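Local coordinates for dihydroxyacetone kinase (Citrobacter freundii, PDB 1UN8), which catalyses the ATP-dependent phosphorylation of dihydroxyacetone to dihydroxyacetone phosphate, as a homodimer that uses magnesium or calcium, at residues Asn27-Leu32 against Glu323-Pro328; Ala76-Asp81 against Val88-Thr93; Gly103-Val108 against Lys160-Phe165. All coordinates share one frame; numbering follows the deposited sequence.

How the contacts relate
All three contacts lie in the DhaK part of the chain and reach the same mixed sheet, their centres 16 to 17 Å apart. Contact 1 ties a strand that is outermost within its own chain to a loop far along the sequence, and contacts 2 and 3 lay helices on opposite faces of the sheet. Contact 1 touches contact 2 where Leu-32 CD2 meets Thr-93 CG2 at 3.7 Å, and contact 3 where Trp-327 CE2 lies 3.4 Å from Lys-160 CE, a cation-pi pair. Contacts 2 and 3 lie near substrate-binding residues: the side chain of Val-91 is about 7 Å from that of Asp-114, and that of Ile-107 about 6 Å from that of Lys-109. Contact 1 lies away from them.

Contact 1: residues Asn27-Leu32 against Glu323-Pro328; sequences NNLARL and ETSNWP
One amide nitrogen, ND2 of Asn-28, addresses Glu-323 twice, directly at its backbone and through water at its carboxylate. This double link joins the start of strand 29-32, one of the two strands that border a mixed sheet of the DhaK domain within this chain, to the irregular chain that follows helix 314-319. The direct bond, ND2 to Glu-323 O, is 2.9 Å long but weak, because the N-H points well off the oxygen, at 122°. Beside it a water accepts from ND2 at 3.0 Å and donates to Glu-323 OE1 at 2.9 Å. Asparagine suits the place: its amide is a short, uncharged donor, and with CG set between the backbone N and the carbonyl carbon (chi1 63°) the group reaches out from the strand toward the loop. Glutamate is long enough for its carboxylate to swing back to the water while its own carbonyl serves the amide.

The next residue, Leu-29, has its CB directed at the loop as well, with CG anti to the carbonyl carbon (chi1 -51°). Leu-29 CD1 comes to rest against Ser-325 OG at 3.5 Å, a van der Waals contact of methyl and hydroxyl, and the same side chain packs on Ile-69 and on Ile-21 of helix 12-22. Serine is small enough to let the loop pass this close to the leucine. Farther along, Arg-31 and Leu-32 pair in a parallel ladder with a strand of the second subunit, so the sheet continues across the dimer interface.

The loop is also braced internally by an ST motif, for which threonine brings the hydroxyl: Thr-324 turns its CB away from the strand, and its OG1 accepts from the backbone N of Trp-327 at 3.2 Å.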
ATOM      1  N   ASN A  27       7.248  20.284  -1.744  1.00 52.67           N
ATOM      2  CA  ASN A  27       8.176  20.893  -0.802  1.00 53.49           C
ATOM      3  C   ASN A  27       7.467  22.084  -0.149  1.00 53.65           C
ATOM      4  O   ASN A  27       8.069  23.133   0.101  1.00 54.97           O
ATOM      5  CB  ASN A  27       9.437  21.361  -1.530  1.00 53.42           C
ATOM      6  CG  ASN A  27      10.512  21.838  -0.578  1.00 54.92           C
ATOM      7  OD1 ASN A  27      11.372  22.642  -0.949  1.00 56.49           O
ATOM      8  ND2 ASN A  27      10.463  21.361   0.663  1.00 55.04           N
ATOM      9  N   ASN A  28       6.181  21.898   0.127  1.00 52.24           N
ATOM     10  CA  ASN A  28       5.359  22.932   0.732  1.00 51.13           C
ATOM     11  C   ASN A  28       4.984  22.590   2.158  1.00 50.62           C
ATOM     12  O   ASN A  28       4.025  23.133   2.691  1.00 50.46           O
ATOM     13  CB  ASN A  28       4.075  23.104  -0.067  1.00 52.51           C
ATOM     14  CG  ASN A  28       3.220  21.843  -0.066  1.00 54.84           C
ATOM     15  OD1 ASN A  28       3.732  20.731   0.092  1.00 56.09           O
ATOM     16  ND2 ASN A  28       1.907  22.008  -0.241  1.00 55.51           N
ATOM     17  N   LEU A  29       5.731  21.688   2.781  1.00 49.73           N
ATOM     18  CA  LEU A  29       5.431  21.302   4.148  1.00 49.15           C
ATOM     19  C   LEU A  29       6.555  21.706   5.086  1.00 49.31           C
ATOM     20  O   LEU A  29       7.716  21.720   4.698  1.00 51.80           O
ATOM     21  CB  LEU A  29       5.211  19.787   4.218  1.00 49.00           C
ATOM     22  CG  LEU A  29       4.204  19.271   3.183  1.00 49.58           C
ATOM     23  CD1 LEU A  29       4.258  17.749   3.110  1.00 47.69           C
ATOM     24  CD2 LEU A  29       2.803  19.768   3.529  1.00 48.11           C
ATOM     25  N   ALA A  30       6.208  22.028   6.322  1.00 48.30           N
ATOM     26  CA  ALA A  30       7.203  22.417   7.298  1.00 48.84           C
ATOM     27  C   ALA A  30       6.730  22.087   8.703  1.00 49.66           C
ATOM     28  O   ALA A  30       5.551  22.242   9.026  1.00 49.65           O
ATOM     29  CB  ALA A  30       7.482  23.913   7.183  1.00 49.03           C
ATOM     30  N   ARG A  31       7.641  21.619   9.542  1.00 49.82           N
ATOM     31  CA  ARG A  31       7.262  21.330  10.911  1.00 52.19           C
ATOM     32  C   ARG A  31       7.179  22.676  11.616  1.00 53.99           C
ATOM     33  O   ARG A  31       7.756  23.660  11.157  1.00 55.68           O
ATOM     34  CB  ARG A  31       8.297  20.425  11.592  1.00 50.09           C
ATOM     35  CG  ARG A  31       8.403  19.054  10.947  1.00 49.49           C
ATOM     36  CD  ARG A  31       9.139  18.044  11.817  1.00 48.94           C
ATOM     37  NE  ARG A  31       8.491  17.832  13.110  1.00 48.44           N
ATOM     38  CZ  ARG A  31       8.719  16.778  13.883  1.00 49.39           C
ATOM     39  NH1 ARG A  31       9.569  15.845  13.486  1.00 49.31           N
ATOM     40  NH2 ARG A  31       8.109  16.655  15.059  1.00 50.89           N
ATOM     41  N   LEU A  32       6.440  22.726  12.717  1.00 56.26           N
ATOM     42  CA  LEU A  32       6.294  23.955  13.477  1.00 57.37           C
ATOM     43  C   LEU A  32       7.125  23.812  14.742  1.00 58.40           C
ATOM     44  O   LEU A  32       6.960  22.853  15.493  1.00 59.29           O
ATOM     45  CB  LEU A  32       4.824  24.171  13.842  1.00 56.87           C
ATOM     46  CG  LEU A  32       4.499  25.488  14.540  1.00 57.67           C
ATOM     47  CD1 LEU A  32       4.432  26.592  13.501  1.00 57.19           C
ATOM     48  CD2 LEU A  32       3.176  25.380  15.277  1.00 58.46           C
ATOM     49  N   GLU A 323      -2.446  21.337  -4.219  1.00 50.35           N
ATOM     50  CA  GLU A 323      -1.022  21.044  -4.113  1.00 50.52           C
ATOM     51  C   GLU A 323      -0.716  20.313  -2.818  1.00 50.17           C
ATOM     52  O   GLU A 323      -0.326  20.928  -1.824  1.00 50.63           O
ATOM     53  CB  GLU A 323      -0.200  22.323  -4.158  1.00 51.74           C
ATOM     54  CG  GLU A 323      -0.576  23.239  -5.285  1.00 54.80           C
ATOM     55  CD  GLU A 323       0.388  24.385  -5.428  1.00 56.57           C
ATOM     56  OE1 GLU A 323       0.952  24.823  -4.391  1.00 57.44           O
ATOM     57  OE2 GLU A 323       0.569  24.847  -6.578  1.00 56.46           O
ATOM     58  N   THR A 324      -0.887  18.997  -2.836  1.00 49.40           N
ATOM     59  CA  THR A 324      -0.621  18.187  -1.655  1.00 48.83           C
ATOM     60  C   THR A 324       0.194  16.950  -2.012  1.00 46.74           C
ATOM     61  O   THR A 324       0.310  16.581  -3.181  1.00 44.93           O
ATOM     62  CB  THR A 324      -1.934  17.737  -0.988  1.00 50.45           C
ATOM     63  OG1 THR A 324      -2.705  16.969  -1.924  1.00 50.67           O
ATOM     64  CG2 THR A 324      -2.746  18.949  -0.535  1.00 49.06           C
ATOM     65  N   SER A 325       0.748  16.302  -0.999  1.00 45.75           N
ATOM     66  CA  SER A 325       1.553  15.117  -1.246  1.00 45.65           C
ATOM     67  C   SER A 325       0.759  13.931  -1.745  1.00 45.18           C
ATOM     68  O   SER A 325       1.298  13.079  -2.451  1.00 44.56           O
ATOM     69  CB  SER A 325       2.279  14.687   0.024  1.00 45.67           C
ATOM     70  OG  SER A 325       3.137  15.708   0.504  1.00 51.31           O
ATOM     71  N   ASN A 326      -0.529  13.845  -1.384  1.00 46.13           N
ATOM     72  CA  ASN A 326      -1.263  12.632  -1.747  1.00 45.68           C
ATOM     73  C   ASN A 326      -2.671  12.731  -2.346  1.00 46.64           C
ATOM     74  O   ASN A 326      -3.311  11.702  -2.540  1.00 46.51           O
ATOM     75  CB  ASN A 326      -1.315  11.726  -0.513  1.00 43.26           C
ATOM     76  CG  ASN A 326       0.053  11.343  -0.020  1.00 42.13           C
ATOM     77  OD1 ASN A 326       0.643  10.365  -0.461  1.00 42.71           O
ATOM     78  ND2 ASN A 326       0.561  12.114   0.932  1.00 42.31           N
ATOM     79  N   TRP A 327      -3.181  13.923  -2.640  1.00 46.23           N
ATOM     80  CA  TRP A 327      -4.511  13.972  -3.230  1.00 45.44           C
ATOM     81  C   TRP A 327      -4.423  13.297  -4.585  1.00 45.78           C
ATOM     82  O   TRP A 327      -3.540  13.607  -5.386  1.00 46.47           O
ATOM     83  CB  TRP A 327      -5.047  15.421  -3.303  1.00 46.06           C
ATOM     84  CG  TRP A 327      -6.313  15.477  -4.080  1.00 46.51           C
ATOM     85  CD1 TRP A 327      -6.470  15.834  -5.390  1.00 46.15           C
ATOM     86  CD2 TRP A 327      -7.608  15.087  -3.612  1.00 47.50           C
ATOM     87  NE1 TRP A 327      -7.782  15.683  -5.769  1.00 47.10           N
ATOM     88  CE2 TRP A 327      -8.504  15.226  -4.699  1.00 48.35           C
ATOM     89  CE3 TRP A 327      -8.100  14.629  -2.382  1.00 46.61           C
ATOM     90  CZ2 TRP A 327      -9.867  14.922  -4.592  1.00 48.11           C
ATOM     91  CZ3 TRP A 327      -9.452  14.328  -2.275  1.00 47.52           C
ATOM     92  CH2 TRP A 327     -10.321  14.476  -3.376  1.00 47.79           C
ATOM     93  N   PRO A 328      -5.351  12.364  -4.851  1.00 45.98           N
ATOM     94  CA  PRO A 328      -5.404  11.678  -6.142  1.00 47.34           C
ATOM     95  C   PRO A 328      -6.392  12.341  -7.095  1.00 49.20           C
ATOM     96  O   PRO A 328      -7.524  12.632  -6.716  1.00 51.26           O
ATOM     97  CB  PRO A 328      -5.850  10.288  -5.752  1.00 46.71           C
ATOM     98  CG  PRO A 328      -6.861  10.598  -4.689  1.00 47.02           C
ATOM     99  CD  PRO A 328      -6.215  11.694  -3.867  1.00 45.66           C
TER
HETATM  100  O   HOH W   1       0.278  24.061  -1.690  1.00 63.03           O

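Contact 2: residues Ala76-Asp81 against Val88-Thr93; sequences AAVCGD and VDAVLT
The carbonyl oxygen of Asp-89, just ahead of the Ala-90 and Val-91 pair that meets Val-78, is gripped by two donors from a single residue: the backbone N of Thr-93 at 2.9 Å, the ordinary helical bond, and Thr-93 OG1, also at 2.9 Å. The hydroxyl comes in above the carbonyl plane, 42° out of it. Threonine fits here because its hydroxyl can bond back to the preceding turn of its own helix while its methyl is left for packing.

This helix, 88-98, is the connection of a beta-alpha-beta crossover, running from strand 76-80 to the parallel strand 104-109, with strand 52-59 lying between the two in the sheet. Contact 2 is the seam where the helix settles on the first of those strands, and it is wholly apolar and buried. Val-78 carries the strand side alone: its CB faces the helix, and CG1, anti to the backbone N (chi1 -156°), reaches in between two consecutive helix residues. Val-78 CG1 meets Ala-90 CB at 3.8 Å and lies 3.9 Å from the backbone N of Val-91. Such closeness to the helix backbone, with the CA atoms of Val-78 and Val-91 6.2 Å apart, suits an alanine, whose single methyl faces the strand. A branched valine on the strand is compact and has few rotamers to lose on burial.

Cys-79 points to the other face of the sheet, where it packs on Val-13 and Ile-17 of helix 12-22. Farther along, Gly-80 O accepts from OG of Ser-59, a substrate-binding residue, which ties this strand to the active site. Val-91 also packs on Phe-118 and Ala-121 of helix 112-127, and one branch reaches the strand valine, with its CG2 4.2 Å from Val-78 CG1.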
ATOM      1  N   ALA A  76      -3.017  23.073   7.984  1.00 47.89           N
ATOM      2  CA  ALA A  76      -2.128  22.441   8.943  1.00 45.55           C
ATOM      3  C   ALA A  76      -2.792  21.173   9.453  1.00 44.52           C
ATOM      4  O   ALA A  76      -3.994  20.983   9.279  1.00 44.08           O
ATOM      5  CB  ALA A  76      -1.852  23.394  10.102  1.00 46.29           C
ATOM      6  N   ALA A  77      -2.005  20.305  10.082  1.00 44.71           N
ATOM      7  CA  ALA A  77      -2.524  19.054  10.635  1.00 44.13           C
ATOM      8  C   ALA A  77      -1.886  18.850  12.000  1.00 44.02           C
ATOM      9  O   ALA A  77      -0.676  19.020  12.161  1.00 44.89           O
ATOM     10  CB  ALA A  77      -2.197  17.865   9.700  1.00 43.16           C
ATOM     11  N   VAL A  78      -2.701  18.501  12.989  1.00 43.14           N
ATOM     12  CA  VAL A  78      -2.176  18.288  14.327  1.00 42.39           C
ATOM     13  C   VAL A  78      -2.104  16.775  14.516  1.00 43.25           C
ATOM     14  O   VAL A  78      -3.138  16.097  14.550  1.00 42.67           O
ATOM     15  CB  VAL A  78      -3.103  18.914  15.386  1.00 43.29           C
ATOM     16  CG1 VAL A  78      -2.318  19.218  16.651  1.00 40.30           C
ATOM     17  CG2 VAL A  78      -3.769  20.170  14.823  1.00 40.46           C
ATOM     18  N   CYS A  79      -0.876  16.266  14.634  1.00 42.92           N
ATOM     19  CA  CYS A  79      -0.609  14.838  14.769  1.00 42.67           C
ATOM     20  C   CYS A  79      -0.414  14.321  16.190  1.00 42.73           C
ATOM     21  O   CYS A  79       0.543  14.702  16.880  1.00 41.56           O
ATOM     22  CB  CYS A  79       0.619  14.474  13.936  1.00 41.91           C
ATOM     23  SG  CYS A  79       0.565  15.127  12.244  1.00 46.10           S
ATOM     24  N   GLY A  80      -1.319  13.441  16.620  1.00 41.13           N
ATOM     25  CA  GLY A  80      -1.207  12.870  17.943  1.00 39.81           C
ATOM     26  C   GLY A  80      -0.342  11.638  17.797  1.00 41.11           C
ATOM     27  O   GLY A  80       0.176  11.351  16.708  1.00 39.59           O
ATOM     28  N   ASP A  81      -0.164  10.905  18.884  1.00 40.86           N
ATOM     29  CA  ASP A  81       0.633   9.692  18.817  1.00 39.60           C
ATOM     30  C   ASP A  81      -0.215   8.670  18.045  1.00 39.00           C
ATOM     31  O   ASP A  81      -1.358   8.963  17.656  1.00 36.20           O
ATOM     32  CB  ASP A  81       0.940   9.202  20.234  1.00 40.07           C
ATOM     33  CG  ASP A  81       2.150   8.289  20.289  1.00 41.47           C
ATOM     34  OD1 ASP A  81       2.767   8.197  21.369  1.00 42.29           O
ATOM     35  OD2 ASP A  81       2.478   7.657  19.267  1.00 43.43           O
ATOM     36  N   VAL A  88      -4.642  19.193  23.868  1.00 46.47           N
ATOM     37  CA  VAL A  88      -5.359  20.454  23.696  1.00 48.76           C
ATOM     38  C   VAL A  88      -4.343  21.543  23.329  1.00 49.96           C
ATOM     39  O   VAL A  88      -4.550  22.344  22.414  1.00 49.04           O
ATOM     40  CB  VAL A  88      -6.089  20.851  24.997  1.00 49.43           C
ATOM     41  CG1 VAL A  88      -6.825  22.170  24.810  1.00 50.53           C
ATOM     42  CG2 VAL A  88      -7.063  19.763  25.388  1.00 50.92           C
ATOM     43  N   ASP A  89      -3.233  21.537  24.055  1.00 51.63           N
ATOM     44  CA  ASP A  89      -2.145  22.477  23.850  1.00 53.30           C
ATOM     45  C   ASP A  89      -1.717  22.474  22.383  1.00 53.04           C
ATOM     46  O   ASP A  89      -1.570  23.528  21.743  1.00 52.98           O
ATOM     47  CB  ASP A  89      -0.967  22.053  24.716  1.00 57.91           C
ATOM     48  CG  ASP A  89      -0.257  23.221  25.344  1.00 62.79           C
ATOM     49  OD1 ASP A  89       0.189  24.131  24.596  1.00 65.68           O
ATOM     50  OD2 ASP A  89      -0.148  23.224  26.595  1.00 66.50           O
ATOM     51  N   ALA A  90      -1.514  21.276  21.853  1.00 50.89           N
ATOM     52  CA  ALA A  90      -1.093  21.138  20.478  1.00 49.78           C
ATOM     53  C   ALA A  90      -2.066  21.793  19.511  1.00 49.23           C
ATOM     54  O   ALA A  90      -1.657  22.574  18.649  1.00 51.76           O
ATOM     55  CB  ALA A  90      -0.921  19.662  20.138  1.00 50.04           C
ATOM     56  N   VAL A  91      -3.353  21.485  19.650  1.00 47.69           N
ATOM     57  CA  VAL A  91      -4.344  22.033  18.741  1.00 47.06           C
ATOM     58  C   VAL A  91      -4.354  23.551  18.797  1.00 47.17           C
ATOM     59  O   VAL A  91      -4.390  24.219  17.762  1.00 45.66           O
ATOM     60  CB  VAL A  91      -5.768  21.494  19.046  1.00 47.56           C
ATOM     61  CG1 VAL A  91      -6.785  22.106  18.072  1.00 44.78           C
ATOM     62  CG2 VAL A  91      -5.789  19.980  18.921  1.00 45.54           C
ATOM     63  N   LEU A  92      -4.309  24.095  20.006  1.00 47.65           N
ATOM     64  CA  LEU A  92      -4.318  25.544  20.164  1.00 49.43           C
ATOM     65  C   LEU A  92      -3.131  26.143  19.415  1.00 50.73           C
ATOM     66  O   LEU A  92      -3.290  27.058  18.598  1.00 50.72           O
ATOM     67  CB  LEU A  92      -4.241  25.916  21.648  1.00 48.22           C
ATOM     68  CG  LEU A  92      -4.346  27.413  21.959  1.00 47.71           C
ATOM     69  CD1 LEU A  92      -5.578  27.996  21.273  1.00 46.52           C
ATOM     70  CD2 LEU A  92      -4.411  27.623  23.474  1.00 45.64           C
ATOM     71  N   THR A  93      -1.942  25.610  19.694  1.00 50.02           N
ATOM     72  CA  THR A  93      -0.719  26.068  19.063  1.00 49.53           C
ATOM     73  C   THR A  93      -0.866  26.187  17.558  1.00 51.35           C
ATOM     74  O   THR A  93      -0.369  27.138  16.953  1.00 53.22           O
ATOM     75  CB  THR A  93       0.431  25.118  19.376  1.00 49.39           C
ATOM     76  OG1 THR A  93       0.646  25.096  20.790  1.00 48.37           O
ATOM     77  CG2 THR A  93       1.699  25.558  18.677  1.00 48.93           C
TER

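Contact 3: residues Gly103-Val108 against Lys160-Phe165; sequences GCLLIV and KIAGYF
Leu-105 sends CG anti to its backbone nitrogen (chi1 163°), whereas Ile-107 keeps CG1 beside the nitrogen and anti to the carbonyl carbon (chi1 -58°); the two different turns converge on one methyl, CB of Ala-162. Ile-107 CD1 reaches Ala-162 CB at 4.0 Å and Leu-105 CD2 reaches the same CB at 4.1 Å, so the alanine sits against the ends of both side chains. Two residues apart on a strand, the leucine and isoleucine face the same way, and the leucine is long enough to bridge backbones whose CA atoms, at Leu-105 and Ala-162, stand 8.4 Å apart. The small alanine leaves room for both and lets the helix lie over the strand. The contact is purely apolar, as suits its buried position, and is typical helix-on-sheet packing of an alpha/beta domain.

Ala-162 also touches Val-53 of the neighbouring strand 52-59, so helix 155-167 spans two parallel strands. Leu-105 is covered further by Val-175 and Ala-179 of helix 172-184, while Leu-106 turns to the opposite face. On the helix's other flanks Ile-161 and Tyr-164 pack on helix 314-319, and Lys-160 NZ donates to the carbonyls of Ala-317 and Thr-320.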
ATOM      1  N   GLY A 103     -10.184  33.765  10.489  1.00 62.14           N
ATOM      2  CA  GLY A 103     -10.614  32.626  11.284  1.00 61.18           C
ATOM      3  C   GLY A 103     -10.214  31.277  10.694  1.00 59.98           C
ATOM      4  O   GLY A 103      -9.630  31.198   9.602  1.00 59.33           O
ATOM      5  N   CYS A 104     -10.529  30.206  11.418  1.00 57.76           N
ATOM      6  CA  CYS A 104     -10.205  28.858  10.965  1.00 55.85           C
ATOM      7  C   CYS A 104     -11.312  27.855  11.240  1.00 53.02           C
ATOM      8  O   CYS A 104     -12.085  27.986  12.199  1.00 51.80           O
ATOM      9  CB  CYS A 104      -8.936  28.350  11.639  1.00 56.62           C
ATOM     10  SG  CYS A 104      -9.179  27.955  13.373  1.00 62.01           S
ATOM     11  N   LEU A 105     -11.370  26.848  10.377  1.00 49.21           N
ATOM     12  CA  LEU A 105     -12.337  25.772  10.488  1.00 45.40           C
ATOM     13  C   LEU A 105     -11.604  24.504  10.921  1.00 43.68           C
ATOM     14  O   LEU A 105     -10.671  24.052  10.244  1.00 42.39           O
ATOM     15  CB  LEU A 105     -13.012  25.532   9.140  1.00 44.01           C
ATOM     16  CG  LEU A 105     -13.732  24.192   9.026  1.00 44.13           C
ATOM     17  CD1 LEU A 105     -14.853  24.156  10.057  1.00 44.50           C
ATOM     18  CD2 LEU A 105     -14.277  23.988   7.613  1.00 43.17           C
ATOM     19  N   LEU A 106     -11.992  23.952  12.065  1.00 41.50           N
ATOM     20  CA  LEU A 106     -11.384  22.711  12.534  1.00 39.79           C
ATOM     21  C   LEU A 106     -12.244  21.572  11.950  1.00 41.72           C
ATOM     22  O   LEU A 106     -13.468  21.567  12.111  1.00 41.91           O
ATOM     23  CB  LEU A 106     -11.400  22.637  14.064  1.00 35.77           C
ATOM     24  CG  LEU A 106     -10.689  23.737  14.863  1.00 35.94           C
ATOM     25  CD1 LEU A 106     -10.855  23.467  16.357  1.00 32.81           C
ATOM     26  CD2 LEU A 106      -9.217  23.818  14.488  1.00 31.79           C
ATOM     27  N   ILE A 107     -11.620  20.640  11.233  1.00 40.61           N
ATOM     28  CA  ILE A 107     -12.344  19.505  10.681  1.00 40.50           C
ATOM     29  C   ILE A 107     -11.938  18.303  11.548  1.00 42.18           C
ATOM     30  O   ILE A 107     -10.779  17.848  11.510  1.00 42.02           O
ATOM     31  CB  ILE A 107     -11.955  19.244   9.221  1.00 42.28           C
ATOM     32  CG1 ILE A 107     -12.221  20.506   8.381  1.00 41.52           C
ATOM     33  CG2 ILE A 107     -12.748  18.024   8.681  1.00 40.30           C
ATOM     34  CD1 ILE A 107     -13.178  20.319   7.237  1.00 41.02           C
ATOM     35  N   VAL A 108     -12.884  17.790  12.330  1.00 42.02           N
ATOM     36  CA  VAL A 108     -12.597  16.677  13.230  1.00 42.26           C
ATOM     37  C   VAL A 108     -13.367  15.380  12.973  1.00 41.28           C
ATOM     38  O   VAL A 108     -14.590  15.391  12.848  1.00 40.82           O
ATOM     39  CB  VAL A 108     -12.851  17.102  14.686  1.00 43.86           C
ATOM     40  CG1 VAL A 108     -12.566  15.952  15.633  1.00 44.66           C
ATOM     41  CG2 VAL A 108     -11.972  18.289  15.019  1.00 47.57           C
ATOM     42  N   LYS A 160     -11.314  18.495   0.948  1.00 45.91           N
ATOM     43  CA  LYS A 160     -11.295  18.961  -0.431  1.00 47.60           C
ATOM     44  C   LYS A 160     -12.253  20.119  -0.684  1.00 49.08           C
ATOM     45  O   LYS A 160     -11.885  21.130  -1.282  1.00 49.34           O
ATOM     46  CB  LYS A 160     -11.642  17.805  -1.374  1.00 46.98           C
ATOM     47  CG  LYS A 160     -11.247  18.040  -2.827  1.00 46.29           C
ATOM     48  CD  LYS A 160      -9.748  18.328  -2.939  1.00 45.09           C
ATOM     49  CE  LYS A 160      -9.320  18.496  -4.389  1.00 44.57           C
ATOM     50  NZ  LYS A 160      -9.968  19.666  -5.047  1.00 44.03           N
ATOM     51  N   ILE A 161     -13.494  19.954  -0.246  1.00 50.53           N
ATOM     52  CA  ILE A 161     -14.505  20.985  -0.425  1.00 51.17           C
ATOM     53  C   ILE A 161     -14.191  22.215   0.424  1.00 51.22           C
ATOM     54  O   ILE A 161     -14.257  23.348  -0.063  1.00 50.66           O
ATOM     55  CB  ILE A 161     -15.902  20.422  -0.078  1.00 51.45           C
ATOM     56  CG1 ILE A 161     -16.463  19.690  -1.300  1.00 52.23           C
ATOM     57  CG2 ILE A 161     -16.813  21.527   0.415  1.00 49.19           C
ATOM     58  CD1 ILE A 161     -17.230  20.598  -2.240  1.00 57.85           C
ATOM     59  N   ALA A 162     -13.850  21.996   1.687  1.00 50.19           N
ATOM     60  CA  ALA A 162     -13.518  23.102   2.560  1.00 51.59           C
ATOM     61  C   ALA A 162     -12.358  23.896   1.958  1.00 53.07           C
ATOM     62  O   ALA A 162     -12.377  25.129   1.922  1.00 52.98           O
ATOM     63  CB  ALA A 162     -13.135  22.578   3.933  1.00 51.50           C
ATOM     64  N   GLY A 163     -11.349  23.172   1.483  1.00 53.37           N
ATOM     65  CA  GLY A 163     -10.182  23.809   0.906  1.00 55.28           C
ATOM     66  C   GLY A 163     -10.499  24.668  -0.300  1.00 55.78           C
ATOM     67  O   GLY A 163      -9.947  25.758  -0.459  1.00 56.75           O
ATOM     68  N   TYR A 164     -11.384  24.175  -1.155  1.00 55.81           N
ATOM     69  CA  TYR A 164     -11.776  24.901  -2.352  1.00 56.45           C
ATOM     70  C   TYR A 164     -12.210  26.320  -1.995  1.00 56.50           C
ATOM     71  O   TYR A 164     -11.645  27.295  -2.488  1.00 56.94           O
ATOM     72  CB  TYR A 164     -12.932  24.186  -3.044  1.00 57.49           C
ATOM     73  CG  TYR A 164     -13.427  24.901  -4.275  1.00 59.95           C
ATOM     74  CD1 TYR A 164     -12.792  24.728  -5.504  1.00 60.82           C
ATOM     75  CD2 TYR A 164     -14.507  25.784  -4.206  1.00 59.89           C
ATOM     76  CE1 TYR A 164     -13.220  25.423  -6.641  1.00 61.73           C
ATOM     77  CE2 TYR A 164     -14.941  26.487  -5.334  1.00 61.04           C
ATOM     78  CZ  TYR A 164     -14.294  26.302  -6.549  1.00 62.11           C
ATOM     79  OH  TYR A 164     -14.705  27.001  -7.668  1.00 62.83           O
ATOM     80  N   PHE A 165     -13.208  26.426  -1.129  1.00 54.86           N
ATOM     81  CA  PHE A 165     -13.728  27.717  -0.719  1.00 55.22           C
ATOM     82  C   PHE A 165     -12.744  28.564   0.079  1.00 55.87           C
ATOM     83  O   PHE A 165     -12.630  29.763  -0.162  1.00 56.26           O
ATOM     84  CB  PHE A 165     -15.031  27.516   0.058  1.00 55.10           C
ATOM     85  CG  PHE A 165     -16.157  26.984  -0.791  1.00 55.23           C
ATOM     86  CD1 PHE A 165     -16.838  27.821  -1.671  1.00 55.47           C
ATOM     87  CD2 PHE A 165     -16.493  25.634  -0.763  1.00 55.03           C
ATOM     88  CE1 PHE A 165     -17.838  27.319  -2.518  1.00 55.57           C
ATOM     89  CE2 PHE A 165     -17.488  25.119  -1.605  1.00 54.73           C
ATOM     90  CZ  PHE A 165     -18.161  25.966  -2.486  1.00 55.51           C
TER